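Local coordinates for protein putative transcriptional regulator (Methanosarcina mazei, PDB 3R0A) that probably acts as a DNA-binding transcriptional regulator, a dimer built on a winged helix-turn-helix fold, at residues E68-Q76 with Y86-I96; E15-N23 with I99-W107. One frame throughout, in Å; residues are numbered along the deposited sequence.

Both contacts use helix 93-119, which runs out of the wing of the winged helix and on into the dimer. Interaction 1 closes the beta hairpin and lays the start of that helix against Ile71; interaction 2 brings the N-terminal helix 14-22 across the next turns. Along the chain, 68-76 and 86-96 are nested inside the loop that 15-23 and 99-107 close. Their centres lie about 17 Å apart, yet they touch: Lys69 CE sits 3.1 Å from Leu22 O, and Ile71 CD1 is 4.2 Å from Leu22 CD2. The second subunit reaches interaction 2, through the Cys20 disulfide among others, but does not touch interaction 1.

Interaction 1. Residues E68-Q76 with Y86-I96; sequences EKEILQRSQ and YIYKIYSKNQI
Arg74 pairs with Tyr88 and reaches diagonally to Tyr86 in the antiparallel hairpin of strands 72-78 and 84-90, the wing of a winged helix. Its CB and CG pass along the CD1-CE1 side of the Tyr88 ring, Arg74 CG coming within 3.4 Å of Tyr88 CE1. CD then crosses onto one face of the Tyr86 ring, and Arg74 NE sits 3.3 Å from Tyr86 CE1. CZ lies over that same CE1, with NH1 towards Tyr86 CZ. With CG anti to the backbone N (chi1 -174°) and a bend at chi3, the guanidinium ends up flat on Tyr86, planes 18° apart and centres 4.1 Å apart, an off-centre cation-pi stack. At the tip, NH1 donates to water 1, which also bonds Tyr88 OH.

The strands are zipped by paired bonds between Gln73 and Lys89 and between Ser75 and Ile87; Tyr91 N adds a longer bond to Ile71 O at 3.2 Å. On the face shared with Arg74, Leu72 CG rests 3.8 Å from Tyr88 CB, and Phe35 and Val63 pack against these side chains from the helices behind. Beyond the last strand pair, Tyr91 turns a face to Gln73 CB in a CH-pi contact. With its aliphatic part along Tyr88, its guanidinium on Tyr86 and NH1 on a water, Arg74 keeps its charge at the hairpin surface, as would suit a wing that meets DNA.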
ATOM      1  N   GLU B  68      15.825  14.626  13.083  1.00 45.43           N
ATOM      2  CA  GLU B  68      14.914  13.917  14.019  1.00 46.54           C
ATOM      3  C   GLU B  68      14.405  12.607  13.424  1.00 46.68           C
ATOM      4  O   GLU B  68      14.099  11.662  14.159  1.00 47.53           O
ATOM      5  CB  GLU B  68      13.723  14.794  14.459  1.00 46.93           C
ATOM      6  CG  GLU B  68      14.084  15.854  15.528  1.00 50.58           C
ATOM      7  CD  GLU B  68      12.967  16.894  15.810  1.00 54.36           C
ATOM      8  OE1 GLU B  68      12.320  17.414  14.864  1.00 54.72           O
ATOM      9  OE2 GLU B  68      12.752  17.209  17.006  1.00 55.69           O
ATOM     10  N   LYS B  69      14.311  12.547  12.092  1.00 46.15           N
ATOM     11  CA  LYS B  69      13.813  11.367  11.407  1.00 45.18           C
ATOM     12  C   LYS B  69      14.926  10.406  11.015  1.00 45.29           C
ATOM     13  O   LYS B  69      14.666   9.400  10.361  1.00 45.23           O
ATOM     14  CB  LYS B  69      12.985  11.765  10.190  1.00 45.21           C
ATOM     15  CG  LYS B  69      11.633  12.337  10.588  1.00 44.30           C
ATOM     16  CD  LYS B  69      10.715  12.510   9.430  1.00 41.04           C
ATOM     17  CE  LYS B  69       9.405  13.160   9.870  1.00 38.46           C
ATOM     18  NZ  LYS B  69       8.433  12.135  10.395  1.00 41.44           N
ATOM     19  N   GLU B  70      16.156  10.728  11.431  1.00 44.25           N
ATOM     20  CA  GLU B  70      17.362   9.907  11.202  1.00 43.58           C
ATOM     21  C   GLU B  70      17.782   9.811   9.743  1.00 42.34           C
ATOM     22  O   GLU B  70      18.450   8.858   9.337  1.00 40.98           O
ATOM     23  CB  GLU B  70      17.266   8.508  11.817  1.00 43.91           C
ATOM     24  CG  GLU B  70      16.384   8.402  13.060  1.00 49.02           C
ATOM     25  CD  GLU B  70      17.112   8.518  14.381  1.00 54.72           C
ATOM     26  OE1 GLU B  70      18.295   8.940  14.399  1.00 56.25           O
ATOM     27  OE2 GLU B  70      16.467   8.185  15.418  1.00 59.28           O
ATOM     28  N   ILE B  71      17.395  10.803   8.952  1.00 41.71           N
ATOM     29  CA  ILE B  71      17.852  10.881   7.558  1.00 40.98           C
ATOM     30  C   ILE B  71      19.245  11.552   7.484  1.00 41.55           C
ATOM     31  O   ILE B  71      19.981  11.384   6.500  1.00 42.02           O
ATOM     32  CB  ILE B  71      16.898  11.721   6.703  1.00 40.55           C
ATOM     33  CG1 ILE B  71      15.471  11.144   6.703  1.00 39.65           C
ATOM     34  CG2 ILE B  71      17.516  11.986   5.299  1.00 38.67           C
ATOM     35  CD1 ILE B  71      15.337   9.598   6.613  1.00 39.45           C
ATOM     36  N   LEU B  72      19.596  12.306   8.527  1.00 40.49           N
ATOM     37  CA  LEU B  72      20.750  13.185   8.474  1.00 39.98           C
ATOM     38  C   LEU B  72      21.601  12.893   9.698  1.00 39.97           C
ATOM     39  O   LEU B  72      21.081  12.735  10.791  1.00 39.94           O
ATOM     40  CB  LEU B  72      20.265  14.629   8.511  1.00 39.04           C
ATOM     41  CG  LEU B  72      20.627  15.657   7.465  1.00 39.88           C
ATOM     42  CD1 LEU B  72      20.530  15.207   5.960  1.00 39.88           C
ATOM     43  CD2 LEU B  72      19.781  16.895   7.710  1.00 38.86           C
ATOM     44  N   GLN B  73      22.904  12.767   9.486  1.00 40.54           N
ATOM     45  CA  GLN B  73      23.894  12.754  10.552  1.00 41.25           C
ATOM     46  C   GLN B  73      24.254  14.200  10.902  1.00 41.05           C
ATOM     47  O   GLN B  73      24.342  15.051  10.009  1.00 40.43           O
ATOM     48  CB  GLN B  73      25.151  12.011  10.056  1.00 41.32           C
ATOM     49  CG  GLN B  73      26.284  11.876  11.075  1.00 41.72           C
ATOM     50  CD  GLN B  73      27.389  10.900  10.630  1.00 42.72           C
ATOM     51  OE1 GLN B  73      27.340  10.324   9.536  1.00 43.28           O
ATOM     52  NE2 GLN B  73      28.386  10.719  11.486  1.00 42.94           N
ATOM     53  N   ARG B  74      24.488  14.463  12.184  1.00 41.31           N
ATOM     54  CA  ARG B  74      24.849  15.813  12.623  1.00 41.99           C
ATOM     55  C   ARG B  74      26.167  15.857  13.397  1.00 42.18           C
ATOM     56  O   ARG B  74      26.327  15.183  14.395  1.00 41.88           O
ATOM     57  CB  ARG B  74      23.715  16.445  13.478  1.00 41.61           C
ATOM     58  CG  ARG B  74      23.958  17.927  13.852  1.00 40.41           C
ATOM     59  CD  ARG B  74      22.928  18.448  14.851  1.00 37.13           C
ATOM     60  NE  ARG B  74      23.107  17.864  16.173  1.00 35.75           N
ATOM     61  CZ  ARG B  74      22.210  17.926  17.150  1.00 39.65           C
ATOM     62  NH1 ARG B  74      21.053  18.568  16.968  1.00 42.41           N
ATOM     63  NH2 ARG B  74      22.458  17.349  18.318  1.00 38.39           N
ATOM     64  N   SER B  75      27.089  16.692  12.937  1.00 43.10           N
ATOM     65  CA  SER B  75      28.322  16.982  13.680  1.00 43.86           C
ATOM     66  C   SER B  75      28.451  18.478  14.028  1.00 43.88           C
ATOM     67  O   SER B  75      27.508  19.246  13.827  1.00 43.19           O
ATOM     68  CB  SER B  75      29.544  16.499  12.883  1.00 44.24           C
ATOM     69  OG  SER B  75      30.718  16.591  13.665  1.00 44.67           O
ATOM     70  N   GLN B  76      29.621  18.872  14.553  1.00 45.13           N
ATOM     71  CA  GLN B  76      29.917  20.267  14.964  1.00 45.72           C
ATOM     72  C   GLN B  76      31.218  20.766  14.388  1.00 46.41           C
ATOM     73  O   GLN B  76      32.235  20.094  14.513  1.00 46.90           O
ATOM     74  CB  GLN B  76      30.162  20.306  16.444  1.00 45.81           C
ATOM     75  CG  GLN B  76      29.037  20.636  17.320  1.00 46.93           C
ATOM     76  CD  GLN B  76      29.476  20.530  18.735  1.00 49.21           C
ATOM     77  OE1 GLN B  76      28.996  19.683  19.460  1.00 52.80           O
ATOM     78  NE2 GLN B  76      30.428  21.369  19.141  1.00 48.91           N
ATOM     79  N   TYR B  86      26.291  23.615  13.821  1.00 41.65           N
ATOM     80  CA  TYR B  86      25.955  22.228  13.502  1.00 40.44           C
ATOM     81  C   TYR B  86      26.218  22.018  12.044  1.00 39.64           C
ATOM     82  O   TYR B  86      25.904  22.865  11.227  1.00 40.28           O
ATOM     83  CB  TYR B  86      24.494  21.922  13.763  1.00 40.47           C
ATOM     84  CG  TYR B  86      24.094  21.792  15.210  1.00 41.95           C
ATOM     85  CD1 TYR B  86      24.710  20.854  16.062  1.00 41.35           C
ATOM     86  CD2 TYR B  86      23.070  22.583  15.727  1.00 41.23           C
ATOM     87  CE1 TYR B  86      24.325  20.733  17.374  1.00 40.36           C
ATOM     88  CE2 TYR B  86      22.674  22.463  17.047  1.00 40.05           C
ATOM     89  CZ  TYR B  86      23.297  21.550  17.860  1.00 43.90           C
ATOM     90  OH  TYR B  86      22.877  21.461  19.187  1.00 50.30           O
ATOM     91  N   ILE B  87      26.836  20.908  11.710  1.00 39.59           N
ATOM     92  CA  ILE B  87      26.930  20.503  10.293  1.00 40.02           C
ATOM     93  C   ILE B  87      26.316  19.116  10.077  1.00 39.64           C
ATOM     94  O   ILE B  87      26.370  18.282  10.974  1.00 39.37           O
ATOM     95  CB  ILE B  87      28.375  20.548   9.747  1.00 39.43           C
ATOM     96  CG1 ILE B  87      29.343  19.878  10.728  1.00 39.13           C
ATOM     97  CG2 ILE B  87      28.760  22.004   9.372  1.00 40.93           C
ATOM     98  CD1 ILE B  87      30.767  19.627  10.138  1.00 40.64           C
ATOM     99  N   TYR B  88      25.765  18.880   8.884  1.00 40.16           N
ATOM    100  CA  TYR B  88      24.991  17.658   8.602  1.00 40.92           C
ATOM    101  C   TYR B  88      25.500  16.882   7.415  1.00 41.56           C
ATOM    102  O   TYR B  88      25.947  17.463   6.430  1.00 42.06           O
ATOM    103  CB  TYR B  88      23.518  18.006   8.375  1.00 40.57           C
ATOM    104  CG  TYR B  88      22.935  18.817   9.498  1.00 40.44           C
ATOM    105  CD1 TYR B  88      22.251  18.191  10.539  1.00 39.20           C
ATOM    106  CD2 TYR B  88      23.083  20.219   9.536  1.00 39.23           C
ATOM    107  CE1 TYR B  88      21.709  18.922  11.570  1.00 39.98           C
ATOM    108  CE2 TYR B  88      22.562  20.956  10.587  1.00 39.05           C
ATOM    109  CZ  TYR B  88      21.874  20.293  11.596  1.00 38.01           C
ATOM    110  OH  TYR B  88      21.324  20.975  12.645  1.00 39.38           O
ATOM    111  N   LYS B  89      25.453  15.560   7.515  1.00 42.69           N
ATOM    112  CA  LYS B  89      25.798  14.701   6.363  1.00 44.32           C
ATOM    113  C   LYS B  89      24.711  13.631   6.165  1.00 44.19           C
ATOM    114  O   LYS B  89      24.289  12.970   7.105  1.00 42.33           O
ATOM    115  CB  LYS B  89      27.217  14.103   6.489  1.00 44.13           C
ATOM    116  CG  LYS B  89      27.771  13.423   5.225  1.00 46.66           C
ATOM    117  CD  LYS B  89      27.869  11.893   5.353  1.00 50.12           C
ATOM    118  CE  LYS B  89      29.216  11.441   5.915  1.00 50.27           C
ATOM    119  NZ  LYS B  89      30.117  11.023   4.799  1.00 51.88           N
ATOM    120  N   ILE B  90      24.229  13.507   4.936  1.00 45.97           N
ATOM    121  CA  ILE B  90      23.147  12.555   4.666  1.00 47.31           C
ATOM    122  C   ILE B  90      23.660  11.130   4.893  1.00 48.31           C
ATOM    123  O   ILE B  90      24.769  10.817   4.496  1.00 48.76           O
ATOM    124  CB  ILE B  90      22.513  12.771   3.263  1.00 47.38           C
ATOM    125  CG1 ILE B  90      21.160  12.048   3.173  1.00 46.69           C
ATOM    126  CG2 ILE B  90      23.518  12.432   2.094  1.00 46.76           C
ATOM    127  CD1 ILE B  90      20.127  12.813   2.408  1.00 46.65           C
ATOM    128  N   TYR B  91      22.891  10.301   5.596  1.00 49.63           N
ATOM    129  CA  TYR B  91      23.221   8.880   5.702  1.00 51.42           C
ATOM    130  C   TYR B  91      23.185   8.155   4.346  1.00 52.57           C
ATOM    131  O   TYR B  91      22.677   8.683   3.364  1.00 51.81           O
ATOM    132  CB  TYR B  91      22.274   8.189   6.670  1.00 51.51           C
ATOM    133  CG  TYR B  91      22.568   8.430   8.136  1.00 51.45           C
ATOM    134  CD1 TYR B  91      23.812   8.123   8.688  1.00 50.18           C
ATOM    135  CD2 TYR B  91      21.580   8.941   8.977  1.00 51.43           C
ATOM    136  CE1 TYR B  91      24.052   8.335  10.038  1.00 51.57           C
ATOM    137  CE2 TYR B  91      21.808   9.156  10.318  1.00 49.88           C
ATOM    138  CZ  TYR B  91      23.040   8.854  10.848  1.00 52.13           C
ATOM    139  OH  TYR B  91      23.256   9.080  12.191  1.00 53.12           O
ATOM    140  N   SER B  92      23.756   6.952   4.297  1.00 55.19           N
ATOM    141  CA  SER B  92      23.770   6.124   3.075  1.00 57.16           C
ATOM    142  C   SER B  92      22.370   5.915   2.484  1.00 58.37           C
ATOM    143  O   SER B  92      21.354   5.960   3.196  1.00 58.24           O
ATOM    144  CB  SER B  92      24.370   4.759   3.379  1.00 57.23           C
ATOM    145  OG  SER B  92      23.588   4.113   4.376  1.00 59.35           O
ATOM    146  N   LYS B  93      22.333   5.669   1.177  1.00 59.69           N
ATOM    147  CA  LYS B  93      21.093   5.381   0.452  1.00 60.58           C
ATOM    148  C   LYS B  93      20.319   4.177   1.052  1.00 60.70           C
ATOM    149  O   LYS B  93      19.198   3.861   0.624  1.00 61.16           O
ATOM    150  CB  LYS B  93      21.418   5.135  -1.030  1.00 60.89           C
ATOM    151  CG  LYS B  93      22.122   6.311  -1.759  1.00 62.94           C
ATOM    152  CD  LYS B  93      23.647   6.357  -1.494  1.00 64.75           C
ATOM    153  CE  LYS B  93      24.343   7.463  -2.295  1.00 67.19           C
ATOM    154  NZ  LYS B  93      24.728   7.023  -3.694  1.00 67.30           N
ATOM    155  N   ASN B  94      20.898   3.568   2.086  1.00 60.26           N
ATOM    156  CA  ASN B  94      20.512   2.245   2.556  1.00 60.11           C
ATOM    157  C   ASN B  94      20.015   2.204   3.988  1.00 59.38           C
ATOM    158  O   ASN B  94      19.140   1.393   4.343  1.00 59.51           O
ATOM    159  CB  ASN B  94      21.724   1.314   2.448  1.00 60.74           C
ATOM    160  CG  ASN B  94      21.344  -0.073   2.048  1.00 61.39           C
ATOM    161  OD1 ASN B  94      21.062  -0.337   0.872  1.00 63.37           O
ATOM    162  ND2 ASN B  94      21.316  -0.978   3.023  1.00 61.54           N
ATOM    163  N   GLN B  95      20.609   3.049   4.825  1.00 58.29           N
ATOM    164  CA  GLN B  95      20.102   3.252   6.171  1.00 57.22           C
ATOM    165  C   GLN B  95      18.689   3.823   6.029  1.00 56.01           C
ATOM    166  O   GLN B  95      17.852   3.697   6.922  1.00 55.48           O
ATOM    167  CB  GLN B  95      20.997   4.246   6.920  1.00 57.41           C
ATOM    168  CG  GLN B  95      22.422   3.750   7.253  1.00 58.38           C
ATOM    169  CD  GLN B  95      23.160   4.669   8.242  1.00 58.06           C
ATOM    170  OE1 GLN B  95      24.371   4.888   8.128  1.00 56.55           O
ATOM    171  NE2 GLN B  95      22.422   5.210   9.212  1.00 56.72           N
ATOM    172  N   ILE B  96      18.451   4.414   4.862  1.00 54.19           N
ATOM    173  CA  ILE B  96      17.304   5.232   4.587  1.00 53.11           C
ATOM    174  C   ILE B  96      16.201   4.392   3.937  1.00 52.75           C
ATOM    175  O   ILE B  96      15.020   4.510   4.295  1.00 52.71           O
ATOM    176  CB  ILE B  96      17.748   6.451   3.725  1.00 52.92           C
ATOM    177  CG1 ILE B  96      18.465   7.472   4.637  1.00 52.34           C
ATOM    178  CG2 ILE B  96      16.587   7.072   2.952  1.00 51.17           C
ATOM    179  CD1 ILE B  96      19.303   8.510   3.902  1.00 51.81           C
TER
HETATM  180  O   HOH W   1      19.984  19.961  14.703  1.00 47.54           O

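Interaction 2. Residues E15-N23 with I99-W107; sequences EDVIKCALN and IIQKIVQSW
In the helical part of this winged-helix protein, the N-terminal helix 14-22 packs across the long C-terminal helix 93-119, the axes of 15-22 and 99-107 crossing at 86°, 9.8 Å apart at closest. Ala21 sits where they approach most closely. Its small CB meets two side chains of the long helix, 3.8 Å from both Ile103 CG2 and Trp107 CZ2, while Ile103 CD1 lies 3.5 Å from Ala21 O.

To one side of Ala21, Leu22 spreads its two methyls over the long helix: Leu22 CD1 meets Ile100 CD1 at 3.9 Å, and CD2 touches both Ile99 CG2 and Ile103 CD1, which lie on the same side of it. The leucine crosses each of these isoleucines at about a right angle. Ile100 also reaches back to Ile18 CG2, a looser contact, and the second subunit's Leu115 packs on it. Within the long helix, Ile103 O takes two donors from the same face of its plane, Trp107 N and Ser106 OG.

Trp107 closes the other side. With CG anti to the carbonyl carbon (chi1 -67°), the indole projects from the long helix so that its six-membered ring meets the N-terminal helix, with Val17 O near the ring plane at its edge. Phe7 of the second subunit meets the indole edge-to-face. The sulfur of Cys20, joined by a disulfide to Cys9 of that subunit, approaches the six-membered ring obliquely, 49° off its normal, with Cys20 SG 3.7 Å from Trp107 CZ2.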
ATOM      1  N   GLU B  15       7.664  10.399  -5.593  1.00 45.30           N
ATOM      2  CA  GLU B  15       8.210  11.373  -4.654  1.00 44.75           C
ATOM      3  C   GLU B  15       7.145  11.902  -3.729  1.00 43.96           C
ATOM      4  O   GLU B  15       7.452  12.272  -2.613  1.00 43.67           O
ATOM      5  CB  GLU B  15       8.982  12.484  -5.373  1.00 44.18           C
ATOM      6  CG  GLU B  15      10.350  11.970  -5.848  1.00 44.43           C
ATOM      7  CD  GLU B  15      11.294  13.066  -6.376  1.00 47.69           C
ATOM      8  OE1 GLU B  15      10.841  14.215  -6.673  1.00 47.33           O
ATOM      9  OE2 GLU B  15      12.509  12.759  -6.477  1.00 48.08           O
ATOM     10  N   ASP B  16       5.895  11.919  -4.206  1.00 43.41           N
ATOM     11  CA  ASP B  16       4.733  12.046  -3.332  1.00 42.32           C
ATOM     12  C   ASP B  16       4.700  10.912  -2.280  1.00 41.04           C
ATOM     13  O   ASP B  16       4.285  11.120  -1.137  1.00 40.95           O
ATOM     14  CB  ASP B  16       3.452  12.049  -4.161  1.00 42.13           C
ATOM     15  CG  ASP B  16       3.163  13.407  -4.775  1.00 45.32           C
ATOM     16  OD1 ASP B  16       4.020  14.325  -4.663  1.00 47.39           O
ATOM     17  OD2 ASP B  16       2.064  13.575  -5.371  1.00 47.36           O
ATOM     18  N   VAL B  17       5.162   9.731  -2.655  1.00 39.07           N
ATOM     19  CA  VAL B  17       5.131   8.605  -1.743  1.00 38.43           C
ATOM     20  C   VAL B  17       6.167   8.782  -0.644  1.00 38.46           C
ATOM     21  O   VAL B  17       5.915   8.495   0.540  1.00 38.35           O
ATOM     22  CB  VAL B  17       5.352   7.267  -2.483  1.00 38.00           C
ATOM     23  CG1 VAL B  17       5.673   6.148  -1.523  1.00 36.27           C
ATOM     24  CG2 VAL B  17       4.111   6.916  -3.279  1.00 37.95           C
ATOM     25  N   ILE B  18       7.337   9.249  -1.059  1.00 37.66           N
ATOM     26  CA  ILE B  18       8.414   9.572  -0.157  1.00 37.15           C
ATOM     27  C   ILE B  18       8.033  10.770   0.683  1.00 36.48           C
ATOM     28  O   ILE B  18       8.302  10.769   1.876  1.00 36.96           O
ATOM     29  CB  ILE B  18       9.758   9.829  -0.909  1.00 37.92           C
ATOM     30  CG1 ILE B  18      10.263   8.511  -1.520  1.00 37.80           C
ATOM     31  CG2 ILE B  18      10.828  10.447   0.054  1.00 37.21           C
ATOM     32  CD1 ILE B  18      11.604   8.640  -2.209  1.00 40.89           C
ATOM     33  N   LYS B  19       7.402  11.784   0.102  1.00 35.46           N
ATOM     34  CA  LYS B  19       6.929  12.867   0.969  1.00 36.11           C
ATOM     35  C   LYS B  19       5.907  12.413   2.020  1.00 35.40           C
ATOM     36  O   LYS B  19       5.949  12.890   3.157  1.00 36.05           O
ATOM     37  CB  LYS B  19       6.474  14.091   0.192  1.00 36.48           C
ATOM     38  CG  LYS B  19       7.687  14.835  -0.446  1.00 38.51           C
ATOM     39  CD  LYS B  19       7.311  16.208  -1.019  1.00 40.86           C
ATOM     40  CE  LYS B  19       6.239  16.153  -2.113  1.00 40.15           C
ATOM     41  NZ  LYS B  19       5.510  17.498  -2.101  1.00 41.42           N
ATOM     42  N   CYS B  20       5.061  11.447   1.658  1.00 33.81           N
ATOM     43  CA  CYS B  20       4.060  10.877   2.569  1.00 33.17           C
ATOM     44  C   CYS B  20       4.725  10.156   3.720  1.00 32.08           C
ATOM     45  O   CYS B  20       4.406  10.371   4.876  1.00 31.89           O
ATOM     46  CB  CYS B  20       3.151   9.889   1.835  1.00 31.80           C
ATOM     47  SG  CYS B  20       1.760   9.252   2.799  1.00 32.97           S
ATOM     48  N   ALA B  21       5.663   9.296   3.381  1.00 31.72           N
ATOM     49  CA  ALA B  21       6.235   8.412   4.338  1.00 31.27           C
ATOM     50  C   ALA B  21       7.055   9.189   5.399  1.00 31.83           C
ATOM     51  O   ALA B  21       7.009   8.887   6.606  1.00 32.83           O
ATOM     52  CB  ALA B  21       7.058   7.373   3.622  1.00 30.73           C
ATOM     53  N   LEU B  22       7.744  10.223   4.950  1.00 30.79           N
ATOM     54  CA  LEU B  22       8.701  10.908   5.768  1.00 30.48           C
ATOM     55  C   LEU B  22       8.105  12.246   6.194  1.00 31.19           C
ATOM     56  O   LEU B  22       8.760  13.042   6.877  1.00 31.08           O
ATOM     57  CB  LEU B  22      10.009  11.087   4.970  1.00 29.85           C
ATOM     58  CG  LEU B  22      10.815   9.821   4.637  1.00 28.48           C
ATOM     59  CD1 LEU B  22      12.065  10.168   3.866  1.00 28.33           C
ATOM     60  CD2 LEU B  22      11.191   9.071   5.897  1.00 28.20           C
ATOM     61  N   ASN B  23       6.864  12.479   5.777  1.00 32.25           N
ATOM     62  CA  ASN B  23       6.126  13.694   6.103  1.00 33.63           C
ATOM     63  C   ASN B  23       6.889  14.952   5.736  1.00 34.74           C
ATOM     64  O   ASN B  23       7.102  15.826   6.574  1.00 34.85           O
ATOM     65  CB  ASN B  23       5.731  13.724   7.584  1.00 34.32           C
ATOM     66  CG  ASN B  23       4.703  14.784   7.869  1.00 35.45           C
ATOM     67  OD1 ASN B  23       3.827  15.081   7.015  1.00 35.82           O
ATOM     68  ND2 ASN B  23       4.815  15.406   9.044  1.00 34.91           N
ATOM     69  N   ILE B  99      14.372   2.853   6.482  1.00 45.93           N
ATOM     70  CA  ILE B  99      13.458   3.761   7.209  1.00 44.23           C
ATOM     71  C   ILE B  99      12.144   3.813   6.471  1.00 42.99           C
ATOM     72  O   ILE B  99      11.075   3.636   7.043  1.00 42.92           O
ATOM     73  CB  ILE B  99      13.973   5.241   7.299  1.00 44.31           C
ATOM     74  CG1 ILE B  99      15.416   5.332   7.824  1.00 45.15           C
ATOM     75  CG2 ILE B  99      12.970   6.129   8.101  1.00 42.28           C
ATOM     76  CD1 ILE B  99      15.604   5.064   9.322  1.00 46.51           C
ATOM     77  N   ILE B 100      12.250   4.096   5.189  1.00 42.19           N
ATOM     78  CA  ILE B 100      11.109   4.178   4.298  1.00 42.01           C
ATOM     79  C   ILE B 100      10.308   2.851   4.224  1.00 42.12           C
ATOM     80  O   ILE B 100       9.065   2.869   4.295  1.00 41.23           O
ATOM     81  CB  ILE B 100      11.571   4.721   2.913  1.00 42.00           C
ATOM     82  CG1 ILE B 100      11.960   6.204   3.058  1.00 40.38           C
ATOM     83  CG2 ILE B 100      10.498   4.547   1.846  1.00 42.88           C
ATOM     84  CD1 ILE B 100      12.542   6.845   1.841  1.00 39.77           C
ATOM     85  N   GLN B 101      11.009   1.718   4.140  1.00 42.08           N
ATOM     86  CA  GLN B 101      10.333   0.423   4.006  1.00 42.97           C
ATOM     87  C   GLN B 101       9.644  -0.002   5.269  1.00 43.04           C
ATOM     88  O   GLN B 101       8.562  -0.601   5.221  1.00 42.76           O
ATOM     89  CB  GLN B 101      11.265  -0.686   3.525  1.00 43.46           C
ATOM     90  CG  GLN B 101      10.502  -1.960   3.077  1.00 44.98           C
ATOM     91  CD  GLN B 101       9.551  -1.730   1.901  1.00 47.71           C
ATOM     92  OE1 GLN B 101       9.725  -0.806   1.084  1.00 48.80           O
ATOM     93  NE2 GLN B 101       8.534  -2.590   1.802  1.00 50.21           N
ATOM     94  N   LYS B 102      10.249   0.329   6.407  1.00 43.04           N
ATOM     95  CA  LYS B 102       9.607   0.081   7.678  1.00 42.38           C
ATOM     96  C   LYS B 102       8.245   0.746   7.644  1.00 41.08           C
ATOM     97  O   LYS B 102       7.242   0.144   8.014  1.00 41.41           O
ATOM     98  CB  LYS B 102      10.452   0.617   8.838  1.00 43.67           C
ATOM     99  CG  LYS B 102      10.449  -0.295  10.083  1.00 46.83           C
ATOM    100  CD  LYS B 102      11.547  -1.373   9.958  1.00 51.33           C
ATOM    101  CE  LYS B 102      12.775  -1.003  10.843  1.00 53.13           C
ATOM    102  NZ  LYS B 102      14.026  -1.604  10.220  1.00 56.51           N
ATOM    103  N   ILE B 103       8.229   1.979   7.153  1.00 39.37           N
ATOM    104  CA  ILE B 103       7.022   2.799   7.063  1.00 38.34           C
ATOM    105  C   ILE B 103       5.974   2.283   6.041  1.00 37.74           C
ATOM    106  O   ILE B 103       4.776   2.200   6.361  1.00 38.30           O
ATOM    107  CB  ILE B 103       7.399   4.265   6.760  1.00 37.92           C
ATOM    108  CG1 ILE B 103       8.202   4.854   7.939  1.00 38.91           C
ATOM    109  CG2 ILE B 103       6.160   5.088   6.495  1.00 38.53           C
ATOM    110  CD1 ILE B 103       8.908   6.176   7.638  1.00 37.87           C
ATOM    111  N   VAL B 104       6.413   1.969   4.826  1.00 36.49           N
ATOM    112  CA  VAL B 104       5.566   1.275   3.846  1.00 35.66           C
ATOM    113  C   VAL B 104       5.045  -0.046   4.425  1.00 35.52           C
ATOM    114  O   VAL B 104       3.891  -0.382   4.272  1.00 35.15           O
ATOM    115  CB  VAL B 104       6.343   0.932   2.547  1.00 36.19           C
ATOM    116  CG1 VAL B 104       5.505   0.008   1.645  1.00 35.26           C
ATOM    117  CG2 VAL B 104       6.742   2.211   1.784  1.00 34.02           C
ATOM    118  N   GLN B 105       5.907  -0.795   5.094  1.00 34.84           N
ATOM    119  CA  GLN B 105       5.462  -2.046   5.667  1.00 34.55           C
ATOM    120  C   GLN B 105       4.260  -1.806   6.608  1.00 34.89           C
ATOM    121  O   GLN B 105       3.240  -2.530   6.535  1.00 34.47           O
ATOM    122  CB  GLN B 105       6.632  -2.753   6.389  1.00 34.00           C
ATOM    123  CG  GLN B 105       6.334  -4.163   6.883  1.00 34.06           C
ATOM    124  CD  GLN B 105       5.659  -4.991   5.801  1.00 33.23           C
ATOM    125  OE1 GLN B 105       6.133  -5.009   4.657  1.00 31.76           O
ATOM    126  NE2 GLN B 105       4.517  -5.630   6.142  1.00 30.00           N
ATOM    127  N   SER B 106       4.382  -0.796   7.488  1.00 35.06           N
ATOM    128  CA  SER B 106       3.318  -0.504   8.473  1.00 35.19           C
ATOM    129  C   SER B 106       2.023  -0.079   7.813  1.00 34.61           C
ATOM    130  O   SER B 106       0.949  -0.365   8.332  1.00 35.62           O
ATOM    131  CB  SER B 106       3.757   0.498   9.553  1.00 35.04           C
ATOM    132  OG  SER B 106       3.730   1.834   9.066  1.00 36.25           O
ATOM    133  N   TRP B 107       2.117   0.569   6.655  1.00 34.76           N
ATOM    134  CA  TRP B 107       0.921   0.923   5.867  1.00 34.49           C
ATOM    135  C   TRP B 107       0.216  -0.353   5.434  1.00 34.42           C
ATOM    136  O   TRP B 107      -1.015  -0.468   5.529  1.00 33.87           O
ATOM    137  CB  TRP B 107       1.310   1.674   4.608  1.00 34.76           C
ATOM    138  CG  TRP B 107       1.893   3.042   4.789  1.00 34.81           C
ATOM    139  CD1 TRP B 107       1.888   3.812   5.929  1.00 35.09           C
ATOM    140  CD2 TRP B 107       2.521   3.832   3.774  1.00 33.55           C
ATOM    141  NE1 TRP B 107       2.503   5.013   5.691  1.00 36.56           N
ATOM    142  CE2 TRP B 107       2.895   5.058   4.373  1.00 36.17           C
ATOM    143  CE3 TRP B 107       2.789   3.629   2.415  1.00 34.47           C
ATOM    144  CZ2 TRP B 107       3.537   6.073   3.659  1.00 34.46           C
ATOM    145  CZ3 TRP B 107       3.447   4.638   1.704  1.00 35.43           C
ATOM    146  CH2 TRP B 107       3.789   5.856   2.328  1.00 34.44           C
TER